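Local coordinates for uncharacterized protein (Legionella longbeachae NSW150, PDB 4JZA) that probably removes the 3-phosphate from phosphatidylinositol 3-phosphate, and so may alter phosphoinositide lipids of the host cell during infection, at residues 108-113 / 123-128; 63-68 / 115-120. One frame throughout, in Å; residues are numbered along the deposited sequence.

Contact 1 of 2, residues 108-113 / 123-128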
ATOM      1  N   LYS A 108       5.523  10.095 -14.244  1.00 40.85           N
ATOM      2  CA  LYS A 108       6.251   9.431 -15.291  1.00 42.54           C
ATOM      3  C   LYS A 108       6.207   7.934 -15.167  1.00 41.30           C
ATOM      4  O   LYS A 108       6.023   7.289 -16.157  1.00 47.04           O
ATOM      5  CB  LYS A 108       7.684   9.886 -15.351  1.00 45.77           C
ATOM      6  CG  LYS A 108       7.830  11.220 -16.061  1.00 51.29           C
ATOM      7  CD  LYS A 108       9.311  11.514 -16.205  1.00 61.27           C
ATOM      8  CE  LYS A 108       9.587  12.911 -16.724  1.00 66.55           C
ATOM      9  NZ  LYS A 108      10.898  13.408 -16.201  1.00 68.80           N
ATOM     10  N   LEU A 109       6.367   7.379 -13.973  1.00 41.87           N
ATOM     11  CA  LEU A 109       6.348   5.926 -13.812  1.00 41.27           C
ATOM     12  C   LEU A 109       4.982   5.359 -14.030  1.00 40.33           C
ATOM     13  O   LEU A 109       4.843   4.303 -14.650  1.00 37.27           O
ATOM     14  CB  LEU A 109       6.799   5.482 -12.430  1.00 40.76           C
ATOM     15  CG  LEU A 109       8.201   5.885 -11.967  1.00 45.08           C
ATOM     16  CD1 LEU A 109       8.517   5.101 -10.718  1.00 48.51           C
ATOM     17  CD2 LEU A 109       9.307   5.648 -12.949  1.00 47.52           C
ATOM     18  N   ILE A 110       3.980   6.033 -13.483  1.00 41.50           N
ATOM     19  CA  ILE A 110       2.599   5.554 -13.552  1.00 42.76           C
ATOM     20  C   ILE A 110       2.182   5.444 -15.016  1.00 43.52           C
ATOM     21  O   ILE A 110       1.488   4.516 -15.427  1.00 40.05           O
ATOM     22  CB  ILE A 110       1.708   6.536 -12.759  1.00 45.40           C
ATOM     23  CG1 ILE A 110       1.944   6.322 -11.294  1.00 45.60           C
ATOM     24  CG2 ILE A 110       0.215   6.371 -13.008  1.00 47.59           C
ATOM     25  CD1 ILE A 110       1.715   7.610 -10.551  1.00 48.45           C
ATOM     26  N   GLU A 111       2.625   6.414 -15.804  1.00 44.85           N
ATOM     27  CA  GLU A 111       2.176   6.534 -17.165  1.00 49.53           C
ATOM     28  C   GLU A 111       2.876   5.423 -17.993  1.00 48.65           C
ATOM     29  O   GLU A 111       2.250   4.729 -18.796  1.00 45.61           O
ATOM     30  CB  GLU A 111       2.370   8.002 -17.623  1.00 55.64           C
ATOM     31  CG  GLU A 111       3.121   8.253 -18.902  1.00 67.42           C
ATOM     32  CD  GLU A 111       3.299   9.746 -19.269  1.00 75.79           C
ATOM     33  OE1 GLU A 111       4.214  10.433 -18.683  1.00 61.77           O
ATOM     34  OE2 GLU A 111       2.559  10.183 -20.226  1.00 75.59           O
ATOM     35  N   LEU A 112       4.172   5.246 -17.756  1.00 44.90           N
ATOM     36  CA  LEU A 112       4.928   4.160 -18.347  1.00 42.15           C
ATOM     37  C   LEU A 112       4.327   2.798 -18.012  1.00 41.03           C
ATOM     38  O   LEU A 112       4.255   1.922 -18.856  1.00 39.36           O
ATOM     39  CB  LEU A 112       6.361   4.228 -17.865  1.00 42.53           C
ATOM     40  CG  LEU A 112       7.219   3.121 -18.382  1.00 44.92           C
ATOM     41  CD1 LEU A 112       7.151   3.203 -19.892  1.00 51.37           C
ATOM     42  CD2 LEU A 112       8.632   3.292 -17.956  1.00 43.84           C
ATOM     43  N   ILE A 113       3.876   2.631 -16.777  1.00 42.32           N
ATOM     44  CA  ILE A 113       3.162   1.425 -16.368  1.00 42.02           C
ATOM     45  C   ILE A 113       1.823   1.277 -17.082  1.00 43.40           C
ATOM     46  O   ILE A 113       1.516   0.224 -17.601  1.00 42.92           O
ATOM     47  CB  ILE A 113       2.977   1.391 -14.854  1.00 44.20           C
ATOM     48  CG1 ILE A 113       4.340   1.211 -14.187  1.00 44.71           C
ATOM     49  CG2 ILE A 113       2.036   0.271 -14.427  1.00 44.40           C
ATOM     50  CD1 ILE A 113       4.332   1.578 -12.722  1.00 44.65           C
ATOM     51  N   LYS A 123      -5.657   4.423 -12.671  1.00 50.12           N
ATOM     52  CA  LYS A 123      -5.601   4.026 -11.263  1.00 50.84           C
ATOM     53  C   LYS A 123      -5.078   2.599 -11.007  1.00 49.56           C
ATOM     54  O   LYS A 123      -4.600   2.272  -9.909  1.00 42.89           O
ATOM     55  CB  LYS A 123      -6.973   4.228 -10.584  1.00 53.55           C
ATOM     56  CG  LYS A 123      -7.912   3.044 -10.676  1.00 57.93           C
ATOM     57  CD  LYS A 123      -9.342   3.432 -10.314  1.00 66.24           C
ATOM     58  CE  LYS A 123      -9.564   3.640  -8.818  1.00 68.90           C
ATOM     59  NZ  LYS A 123      -9.085   2.480  -8.013  1.00 70.11           N
ATOM     60  N   GLU A 124      -5.194   1.727 -12.005  1.00 52.79           N
ATOM     61  CA  GLU A 124      -4.652   0.378 -11.864  1.00 52.54           C
ATOM     62  C   GLU A 124      -3.154   0.465 -11.959  1.00 45.74           C
ATOM     63  O   GLU A 124      -2.453  -0.319 -11.351  1.00 45.10           O
ATOM     64  CB  GLU A 124      -5.103  -0.596 -12.930  1.00 56.44           C
ATOM     65  CG  GLU A 124      -6.591  -0.763 -13.189  1.00 66.14           C
ATOM     66  CD  GLU A 124      -6.804  -1.410 -14.574  1.00 83.84           C
ATOM     67  OE1 GLU A 124      -5.883  -2.176 -14.997  1.00 86.43           O
ATOM     68  OE2 GLU A 124      -7.831  -1.131 -15.265  1.00 84.12           O
ATOM     69  N   ALA A 125      -2.663   1.415 -12.728  1.00 41.59           N
ATOM     70  CA  ALA A 125      -1.241   1.604 -12.793  1.00 41.49           C
ATOM     71  C   ALA A 125      -0.711   2.120 -11.474  1.00 42.55           C
ATOM     72  O   ALA A 125       0.405   1.808 -11.082  1.00 41.94           O
ATOM     73  CB  ALA A 125      -0.877   2.553 -13.900  1.00 40.55           C
ATOM     74  N   VAL A 126      -1.515   2.918 -10.798  1.00 44.90           N
ATOM     75  CA  VAL A 126      -1.131   3.460  -9.522  1.00 44.28           C
ATOM     76  C   VAL A 126      -1.018   2.313  -8.545  1.00 47.84           C
ATOM     77  O   VAL A 126      -0.017   2.184  -7.856  1.00 47.68           O
ATOM     78  CB  VAL A 126      -2.140   4.534  -9.091  1.00 44.88           C
ATOM     79  CG1 VAL A 126      -2.100   4.770  -7.590  1.00 47.80           C
ATOM     80  CG2 VAL A 126      -1.863   5.828  -9.871  1.00 43.48           C
ATOM     81  N   GLU A 127      -2.029   1.451  -8.520  1.00 49.73           N
ATOM     82  CA  GLU A 127      -2.068   0.358  -7.572  1.00 45.39           C
ATOM     83  C   GLU A 127      -0.972  -0.643  -7.832  1.00 43.94           C
ATOM     84  O   GLU A 127      -0.446  -1.251  -6.904  1.00 45.21           O
ATOM     85  CB  GLU A 127      -3.423  -0.305  -7.590  1.00 48.49           C
ATOM     86  CG  GLU A 127      -4.496   0.649  -7.088  1.00 59.16           C
ATOM     87  CD  GLU A 127      -5.931   0.269  -7.486  1.00 70.05           C
ATOM     88  OE1 GLU A 127      -6.133  -0.730  -8.224  1.00 70.47           O
ATOM     89  OE2 GLU A 127      -6.867   0.999  -7.051  1.00 70.09           O
ATOM     90  N   LEU A 128      -0.619  -0.843  -9.085  1.00 43.06           N
ATOM     91  CA  LEU A 128       0.510  -1.744  -9.394  1.00 41.02           C
ATOM     92  C   LEU A 128       1.841  -1.281  -8.774  1.00 39.19           C
ATOM     93  O   LEU A 128       2.512  -2.069  -8.082  1.00 36.57           O
ATOM     94  CB  LEU A 128       0.707  -1.902 -10.889  1.00 37.63           C
ATOM     95  CG  LEU A 128      -0.284  -2.790 -11.594  1.00 36.65           C
ATOM     96  CD1 LEU A 128      -0.053  -2.703 -13.096  1.00 37.01           C
ATOM     97  CD2 LEU A 128      -0.180  -4.232 -11.152  1.00 37.60           C
TER

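Contact 2 of 2, residues 63-68 / 115-120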
ATOM      1  N   TYR A  63       5.876  -9.145 -12.492  1.00 48.37           N
ATOM      2  CA  TYR A  63       4.573  -9.167 -13.117  1.00 52.65           C
ATOM      3  C   TYR A  63       4.707  -9.192 -14.662  1.00 56.36           C
ATOM      4  O   TYR A  63       5.171  -8.226 -15.273  1.00 53.12           O
ATOM      5  CB  TYR A  63       3.701  -8.023 -12.559  1.00 48.84           C
ATOM      6  CG  TYR A  63       2.217  -8.105 -12.878  1.00 49.21           C
ATOM      7  CD1 TYR A  63       1.520  -9.309 -12.791  1.00 49.92           C
ATOM      8  CD2 TYR A  63       1.491  -6.965 -13.256  1.00 54.28           C
ATOM      9  CE1 TYR A  63       0.167  -9.395 -13.110  1.00 51.32           C
ATOM     10  CE2 TYR A  63       0.116  -7.038 -13.581  1.00 53.36           C
ATOM     11  CZ  TYR A  63      -0.535  -8.261 -13.503  1.00 52.67           C
ATOM     12  OH  TYR A  63      -1.875  -8.407 -13.794  1.00 46.05           O
ATOM     13  N   PRO A  64       4.305 -10.329 -15.294  1.00 64.89           N
ATOM     14  CA  PRO A  64       4.310 -10.393 -16.759  1.00 68.12           C
ATOM     15  C   PRO A  64       3.353  -9.415 -17.432  1.00 66.49           C
ATOM     16  O   PRO A  64       2.183  -9.308 -17.038  1.00 75.99           O
ATOM     17  CB  PRO A  64       3.828 -11.826 -17.050  1.00 68.37           C
ATOM     18  CG  PRO A  64       2.987 -12.180 -15.877  1.00 68.06           C
ATOM     19  CD  PRO A  64       3.763 -11.586 -14.726  1.00 64.36           C
ATOM     20  N   PHE A  65       3.850  -8.733 -18.459  1.00 67.35           N
ATOM     21  CA  PHE A  65       3.020  -7.959 -19.373  1.00 67.26           C
ATOM     22  C   PHE A  65       2.987  -8.712 -20.683  1.00 69.06           C
ATOM     23  O   PHE A  65       4.023  -9.165 -21.150  1.00 71.91           O
ATOM     24  CB  PHE A  65       3.580  -6.558 -19.573  1.00 67.85           C
ATOM     25  CG  PHE A  65       4.993  -6.519 -20.075  1.00 70.90           C
ATOM     26  CD1 PHE A  65       6.062  -6.748 -19.220  1.00 76.23           C
ATOM     27  CD2 PHE A  65       5.254  -6.185 -21.377  1.00 76.36           C
ATOM     28  CE1 PHE A  65       7.367  -6.681 -19.678  1.00 82.31           C
ATOM     29  CE2 PHE A  65       6.554  -6.099 -21.838  1.00 83.24           C
ATOM     30  CZ  PHE A  65       7.613  -6.352 -20.991  1.00 84.69           C
ATOM     31  N   SER A  66       1.802  -8.844 -21.268  1.00 69.76           N
ATOM     32  CA  SER A  66       1.652  -9.344 -22.638  1.00 64.21           C
ATOM     33  C   SER A  66       2.614  -8.649 -23.659  1.00 61.87           C
ATOM     34  O   SER A  66       2.824  -7.421 -23.613  1.00 51.27           O
ATOM     35  CB  SER A  66       0.194  -9.154 -23.062  1.00 63.88           C
ATOM     36  OG  SER A  66       0.013  -9.543 -24.399  1.00 67.18           O
ATOM     37  N   ALA A  67       3.200  -9.441 -24.568  1.00 65.10           N
ATOM     38  CA  ALA A  67       4.153  -8.921 -25.606  1.00 73.19           C
ATOM     39  C   ALA A  67       3.428  -8.177 -26.729  1.00 69.77           C
ATOM     40  O   ALA A  67       4.026  -7.429 -27.495  1.00 70.02           O
ATOM     41  CB  ALA A  67       4.985 -10.053 -26.194  1.00 72.52           C
ATOM     42  N   LYS A  68       2.125  -8.396 -26.788  1.00 67.72           N
ATOM     43  CA  LYS A  68       1.221  -7.674 -27.655  1.00 68.91           C
ATOM     44  C   LYS A  68       0.904  -6.247 -27.217  1.00 62.38           C
ATOM     45  O   LYS A  68       0.323  -5.494 -27.983  1.00 64.16           O
ATOM     46  CB  LYS A  68      -0.115  -8.408 -27.704  1.00 83.76           C
ATOM     47  CG  LYS A  68      -0.062  -9.863 -28.155  1.00 95.08           C
ATOM     48  CD  LYS A  68      -0.594 -10.016 -29.566  1.00111.17           C
ATOM     49  CE  LYS A  68      -1.141 -11.416 -29.800  1.00120.66           C
ATOM     50  NZ  LYS A  68      -0.768 -11.871 -31.163  1.00126.54           N
ATOM     51  N   LEU A 115       0.938   2.381 -19.976  1.00 43.50           N
ATOM     52  CA  LEU A 115       1.360   2.048 -21.343  1.00 40.69           C
ATOM     53  C   LEU A 115       1.854   0.615 -21.477  1.00 45.23           C
ATOM     54  O   LEU A 115       1.259  -0.169 -22.202  1.00 43.72           O
ATOM     55  CB  LEU A 115       2.502   2.936 -21.789  1.00 42.36           C
ATOM     56  CG  LEU A 115       3.075   2.583 -23.179  1.00 44.88           C
ATOM     57  CD1 LEU A 115       1.979   2.668 -24.233  1.00 42.80           C
ATOM     58  CD2 LEU A 115       4.219   3.503 -23.548  1.00 45.40           C
ATOM     59  N   ASN A 116       2.953   0.261 -20.820  1.00 50.05           N
ATOM     60  CA  ASN A 116       3.476  -1.088 -20.991  1.00 54.52           C
ATOM     61  C   ASN A 116       2.554  -2.239 -20.477  1.00 50.02           C
ATOM     62  O   ASN A 116       2.571  -3.345 -21.022  1.00 52.18           O
ATOM     63  CB  ASN A 116       4.863  -1.222 -20.381  1.00 62.64           C
ATOM     64  CG  ASN A 116       5.511  -2.585 -20.671  1.00 71.11           C
ATOM     65  OD1 ASN A 116       5.715  -3.415 -19.766  1.00 69.88           O
ATOM     66  ND2 ASN A 116       5.838  -2.820 -21.946  1.00 82.40           N
ATOM     67  N   TRP A 117       1.735  -2.001 -19.475  1.00 45.07           N
ATOM     68  CA  TRP A 117       0.860  -3.067 -18.965  1.00 44.99           C
ATOM     69  C   TRP A 117      -0.553  -2.945 -19.539  1.00 48.41           C
ATOM     70  O   TRP A 117      -1.410  -3.777 -19.264  1.00 46.73           O
ATOM     71  CB  TRP A 117       0.825  -3.077 -17.416  1.00 44.69           C
ATOM     72  CG  TRP A 117       1.930  -3.920 -16.804  1.00 42.50           C
ATOM     73  CD1 TRP A 117       1.848  -5.236 -16.430  1.00 42.89           C
ATOM     74  CD2 TRP A 117       3.275  -3.510 -16.544  1.00 39.26           C
ATOM     75  NE1 TRP A 117       3.071  -5.664 -15.957  1.00 45.42           N
ATOM     76  CE2 TRP A 117       3.966  -4.625 -16.036  1.00 41.00           C
ATOM     77  CE3 TRP A 117       3.962  -2.323 -16.722  1.00 38.05           C
ATOM     78  CZ2 TRP A 117       5.292  -4.570 -15.654  1.00 39.98           C
ATOM     79  CZ3 TRP A 117       5.282  -2.273 -16.378  1.00 40.50           C
ATOM     80  CH2 TRP A 117       5.942  -3.393 -15.830  1.00 39.91           C
ATOM     81  N   GLY A 118      -0.792  -1.907 -20.336  1.00 49.72           N
ATOM     82  CA  GLY A 118      -2.060  -1.762 -21.037  1.00 51.17           C
ATOM     83  C   GLY A 118      -3.234  -1.626 -20.100  1.00 49.89           C
ATOM     84  O   GLY A 118      -4.225  -2.314 -20.259  1.00 52.18           O
ATOM     85  N   CYS A 119      -3.107  -0.710 -19.152  1.00 46.79           N
ATOM     86  CA  CYS A 119      -4.105  -0.499 -18.139  1.00 49.00           C
ATOM     87  C   CYS A 119      -5.230   0.334 -18.714  1.00 54.67           C
ATOM     88  O   CYS A 119      -4.980   1.439 -19.191  1.00 56.28           O
ATOM     89  CB  CYS A 119      -3.486   0.254 -16.954  1.00 46.95           C
ATOM     90  SG  CYS A 119      -2.167  -0.616 -16.016  1.00 50.32           S
ATOM     91  N   SER A 120      -6.470  -0.152 -18.640  1.00 59.99           N
ATOM     92  CA  SER A 120      -7.621   0.643 -19.112  1.00 65.85           C
ATOM     93  C   SER A 120      -7.791   1.874 -18.285  1.00 62.90           C
ATOM     94  O   SER A 120      -8.155   2.892 -18.817  1.00 62.64           O
ATOM     95  CB  SER A 120      -8.936  -0.131 -19.080  1.00 69.51           C
ATOM     96  OG  SER A 120      -8.860  -1.106 -18.071  1.00 82.56           O
TER

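Contact 1 of 2, residues 108-113 / 123-128
Ile110 and Ala125 meet at the one flat group of this interface, the backbone carbonyl of Ile110: its O lies 3.4 Å from Ala125 CB. The methyl sits beyond the oxygen, about 1.2 Å off the peptide plane, and so covers neither face of the group. Every other touch is between aliphatic carbons. Ala125 CB points at helix 95-116 and is met by Ile113 CG2 at 3.7 Å, with Ile110 CG2 on its other flank at 4.1 Å. One methyl thus fits between two isoleucines a helical turn apart, and the small residue lets the CA atoms of Ile110 and Ala125 come within 5.6 Å. To one side of Ala125, Val126 CG2 lies against Ile110, nearest to CG2 at 3.8 Å and slightly farther from CG1 and CD1. To the other, Leu128 CD1 closes on Ile113 CG2 at 3.9 Å. In both isoleucines CG2 stands opposite the backbone N (CG1 being at chi1 -74° in Ile110 and -68° in Ile113), which turns this short branch to the neighbouring helix.

The segment axes approach to 8.5 Å at 112°, and only a short link joins the two helices, a geometry consistent with an alpha-alpha corner. Neighbours extend the apolar layer: Leu59 of helix 41-62 touches both Ile113 and Leu128, while Phe660 packs on Ile110. Close by, Glu111 OE2 accepts a hydrogen bond from Leu672 N, which ties helix 95-116 to a later part of the chain. With 235 Å² buried, the two segments are held here by burial of hydrocarbon, without a hydrogen bond or salt bridge between them.

Contact 2 of 2, residues 63-68 / 115-120
Trp117 NE1 and Tyr63 O make the one polar link across this contact, a weak hydrogen bond of 3.4 Å with an N-H...O angle of 142°; the oxygen lies at the edge of the indole, in its plane. Beside it, the backbone O of Asn116 accepts a hydrogen bond from Asn69 ND2. Aromatic contacts are more extensive. The Tyr63 ring runs nearly parallel to the five-membered ring of Trp117, but the centroids are 5.2 Å apart and the rings are slid so far that they barely overlap; the nearest carbons are Tyr63 CD2 and Trp117 CD1, at 3.6 Å. Phe65 turns an edge toward the face of the Trp117 six-membered ring, with centroids 5.5 Å apart and planes at 60°. These three residues form an aromatic cluster where the C-terminal ends of two helices meet: Tyr63 is the first residue after helix 41-62 to leave helical phi/psi, and Gly118 the first after helix 95-116, in a Schellman motif with positive phi and two bonds back into the last turn. Helix 41-62 also supplies Phe56, Leu59 and Ile60 against the indole.

CH-pi and amide contacts complete the set. Phe65 CB lies over the indole, 3.9 Å from the centroid of the five-membered ring. Phe65 CG takes the position between the backbone N and carbonyl carbon (chi1 57°), which sets the phenyl over Asn116, whose OD1 sits 3.1 Å above the middle of one face. Ring and amide planes are steeply inclined, so the oxygen, not the flat of the amide, meets that face. The same OD1 also lies on the indole face that Phe65 CB covers, offset toward the rim.

Overall arrangement
Along the chain the segments alternate, 63-68, 108-113, 115-120, 123-128, so the two contacts cross in sequence. Both use helix 95-116: contact 1 a buried section just before its end, contact 2 its C-terminal end nearer the surface, with centres 11 Å apart. They touch directly, Leu128 CD2 lying 3.7 Å from Tyr63 CE2, and Cys119 SG packs near Ala125 N. Together they tie helix 122-140 and the loop after helix 41-62 to one helix. Both contacts lie within a helical part inserted between strands 31-35 and 144-150, after which the chain returns to the mixed sheet of the phosphatase beside strand 5-10.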